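Local coordinates for protein putative aminooxidase (PDB 2BA9) that isomerises polyunsaturated fatty acids, producing conjugated linoleic acid, and carries a bound flavin-adenine dinucleotide in an amine-oxidoreductase type fold, at residues A[373-376]-A[377-380]. Residues are numbered along the deposited sequence; the frame is centred on the assembly and turned at random.
Sequences HVSS and EDYK
The Tyr379 ring meets Val374 obliquely through the CG2 methyl, which also lies 4.2 Å from Tyr379 CB, an apolar contact between the residue that leads into the helix and its first turn. Outside the two segments the ring also meets Tyr384, with the two ring planes at about 50°, and the ring of His133, whose ND1 is hydrogen-bonded to Tyr379 OH. The second flat group, the Asp378 carboxylate, sits beside Ser375: OD2 accepts from a water at 2.6 Å, and that water in turn accepts from Ser375 N at 2.9 Å. The return bond of a capping box is thus made through water, not directly.

Ser375 occupies the N-cap position, and its OG caps the helix by accepting from Asp378 N at 3.2 Å with an N-H...O angle of 160°. A chi1 of 61° turns the hydroxyl back over its own backbone to meet that amide; a second water is hydrogen-bonded to Ser375 OG at 2.8 Å. The turn itself is closed by Tyr379 N to Ser375 O at 2.7 Å and by Lys380 N to Ser376 O at 2.8 Å. Lys380 runs out alongside Ser376, with CE 3.5 Å from OG, while that hydroxyl is hydrogen-bonded to Met142 O.

The contact is thus a capped helix start that joins strand 359-373 to helix 376-380. Upstream, His373 pairs by backbone with Ile277 of strand 277-288; Val374 packs on Trp383 and Tyr384 of helix 383-389, and the loop carrying Met142, Leu143 and Pro144 lies against Ser376, Tyr379 and Lys380.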
ATOM      1  N   HIS A 373       1.962  -5.627   8.075  1.00 25.54           N
ATOM      2  CA  HIS A 373       3.273  -5.360   8.629  1.00 25.51           C
ATOM      3  C   HIS A 373       3.421  -6.104   9.960  1.00 25.79           C
ATOM      4  O   HIS A 373       2.487  -6.777  10.409  1.00 25.61           O
ATOM      5  CB  HIS A 373       3.481  -3.856   8.802  1.00 25.18           C
ATOM      6  CG  HIS A 373       2.541  -3.211   9.766  1.00 24.88           C
ATOM      7  ND1 HIS A 373       1.227  -2.923   9.451  1.00 25.43           N
ATOM      8  CD2 HIS A 373       2.736  -2.748  11.021  1.00 23.48           C
ATOM      9  CE1 HIS A 373       0.650  -2.329  10.479  1.00 24.01           C
ATOM     10  NE2 HIS A 373       1.541  -2.211  11.446  1.00 23.65           N
ATOM     11  N   VAL A 374       4.591  -5.973  10.576  1.00 26.16           N
ATOM     12  CA  VAL A 374       4.821  -6.537  11.917  1.00 26.64           C
ATOM     13  C   VAL A 374       5.214  -5.426  12.900  1.00 26.82           C
ATOM     14  O   VAL A 374       5.536  -4.297  12.499  1.00 27.26           O
ATOM     15  CB  VAL A 374       5.839  -7.708  11.921  1.00 26.27           C
ATOM     16  CG1 VAL A 374       5.294  -8.890  11.098  1.00 25.72           C
ATOM     17  CG2 VAL A 374       7.226  -7.263  11.416  1.00 26.69           C
ATOM     18  N   SER A 375       5.130  -5.758  14.185  1.00 26.80           N
ATOM     19  CA  SER A 375       5.365  -4.812  15.251  1.00 26.80           C
ATOM     20  C   SER A 375       6.852  -4.530  15.358  1.00 26.89           C
ATOM     21  O   SER A 375       7.693  -5.308  14.869  1.00 26.47           O
ATOM     22  CB  SER A 375       4.845  -5.372  16.584  1.00 26.69           C
ATOM     23  OG  SER A 375       5.520  -6.582  16.918  1.00 26.87           O
ATOM     24  N   SER A 376       7.180  -3.419  16.007  1.00 26.59           N
ATOM     25  CA  SER A 376       8.576  -3.086  16.257  1.00 26.33           C
ATOM     26  C   SER A 376       9.325  -4.242  16.947  1.00 26.30           C
ATOM     27  O   SER A 376      10.422  -4.618  16.525  1.00 25.60           O
ATOM     28  CB  SER A 376       8.675  -1.806  17.086  1.00 26.73           C
ATOM     29  OG  SER A 376      10.034  -1.454  17.296  1.00 26.27           O
ATOM     30  N   GLU A 377       8.712  -4.819  17.978  1.00 26.04           N
ATOM     31  CA  GLU A 377       9.284  -5.975  18.691  1.00 26.48           C
ATOM     32  C   GLU A 377       9.550  -7.185  17.776  1.00 25.98           C
ATOM     33  O   GLU A 377      10.628  -7.792  17.798  1.00 25.72           O
ATOM     34  CB  GLU A 377       8.331  -6.412  19.809  1.00 26.69           C
ATOM     35  CG  GLU A 377       8.770  -7.675  20.534  1.00 29.17           C
ATOM     36  CD  GLU A 377       7.787  -8.110  21.602  1.00 31.89           C
ATOM     37  OE1 GLU A 377       8.218  -8.211  22.771  1.00 32.95           O
ATOM     38  OE2 GLU A 377       6.594  -8.340  21.264  1.00 32.36           O
ATOM     39  N   ASP A 378       8.535  -7.543  16.998  1.00 25.92           N
ATOM     40  CA  ASP A 378       8.635  -8.648  16.060  1.00 25.58           C
ATOM     41  C   ASP A 378       9.671  -8.310  14.971  1.00 25.05           C
ATOM     42  O   ASP A 378      10.479  -9.144  14.604  1.00 25.46           O
ATOM     43  CB  ASP A 378       7.249  -8.994  15.490  1.00 24.97           C
ATOM     44  CG  ASP A 378       6.331  -9.670  16.520  1.00 25.59           C
ATOM     45  OD1 ASP A 378       6.824 -10.162  17.564  1.00 26.02           O
ATOM     46  OD2 ASP A 378       5.102  -9.727  16.285  1.00 25.57           O
ATOM     47  N   TYR A 379       9.684  -7.075  14.500  1.00 25.32           N
ATOM     48  CA  TYR A 379      10.709  -6.642  13.543  1.00 25.54           C
ATOM     49  C   TYR A 379      12.121  -6.837  14.151  1.00 26.25           C
ATOM     50  O   TYR A 379      12.997  -7.431  13.516  1.00 25.85           O
ATOM     51  CB  TYR A 379      10.455  -5.189  13.084  1.00 25.04           C
ATOM     52  CG  TYR A 379      11.134  -4.814  11.771  1.00 24.57           C
ATOM     53  CD1 TYR A 379      10.378  -4.508  10.626  1.00 24.06           C
ATOM     54  CD2 TYR A 379      12.526  -4.763  11.669  1.00 22.74           C
ATOM     55  CE1 TYR A 379      11.009  -4.164   9.413  1.00 23.34           C
ATOM     56  CE2 TYR A 379      13.153  -4.431  10.476  1.00 23.39           C
ATOM     57  CZ  TYR A 379      12.410  -4.137   9.360  1.00 23.69           C
ATOM     58  OH  TYR A 379      13.091  -3.821   8.204  1.00 24.48           O
ATOM     59  N   LYS A 380      12.291  -6.378  15.398  1.00 27.27           N
ATOM     60  CA  LYS A 380      13.555  -6.418  16.135  1.00 27.81           C
ATOM     61  C   LYS A 380      13.970  -7.857  16.382  1.00 27.81           C
ATOM     62  O   LYS A 380      15.155  -8.165  16.356  1.00 27.72           O
ATOM     63  CB  LYS A 380      13.434  -5.715  17.504  1.00 28.40           C
ATOM     64  CG  LYS A 380      13.549  -4.195  17.501  1.00 30.08           C
ATOM     65  CD  LYS A 380      13.436  -3.653  18.913  1.00 32.52           C
ATOM     66  CE  LYS A 380      13.071  -2.173  18.952  1.00 35.33           C
ATOM     67  NZ  LYS A 380      12.957  -1.738  20.392  1.00 37.48           N
TER
HETATM   68  O   HOH W   1       4.114  -7.676  19.096  1.00 21.80           O
HETATM   69  O   HOH W   2       3.660  -8.112  14.899  1.00 21.86           O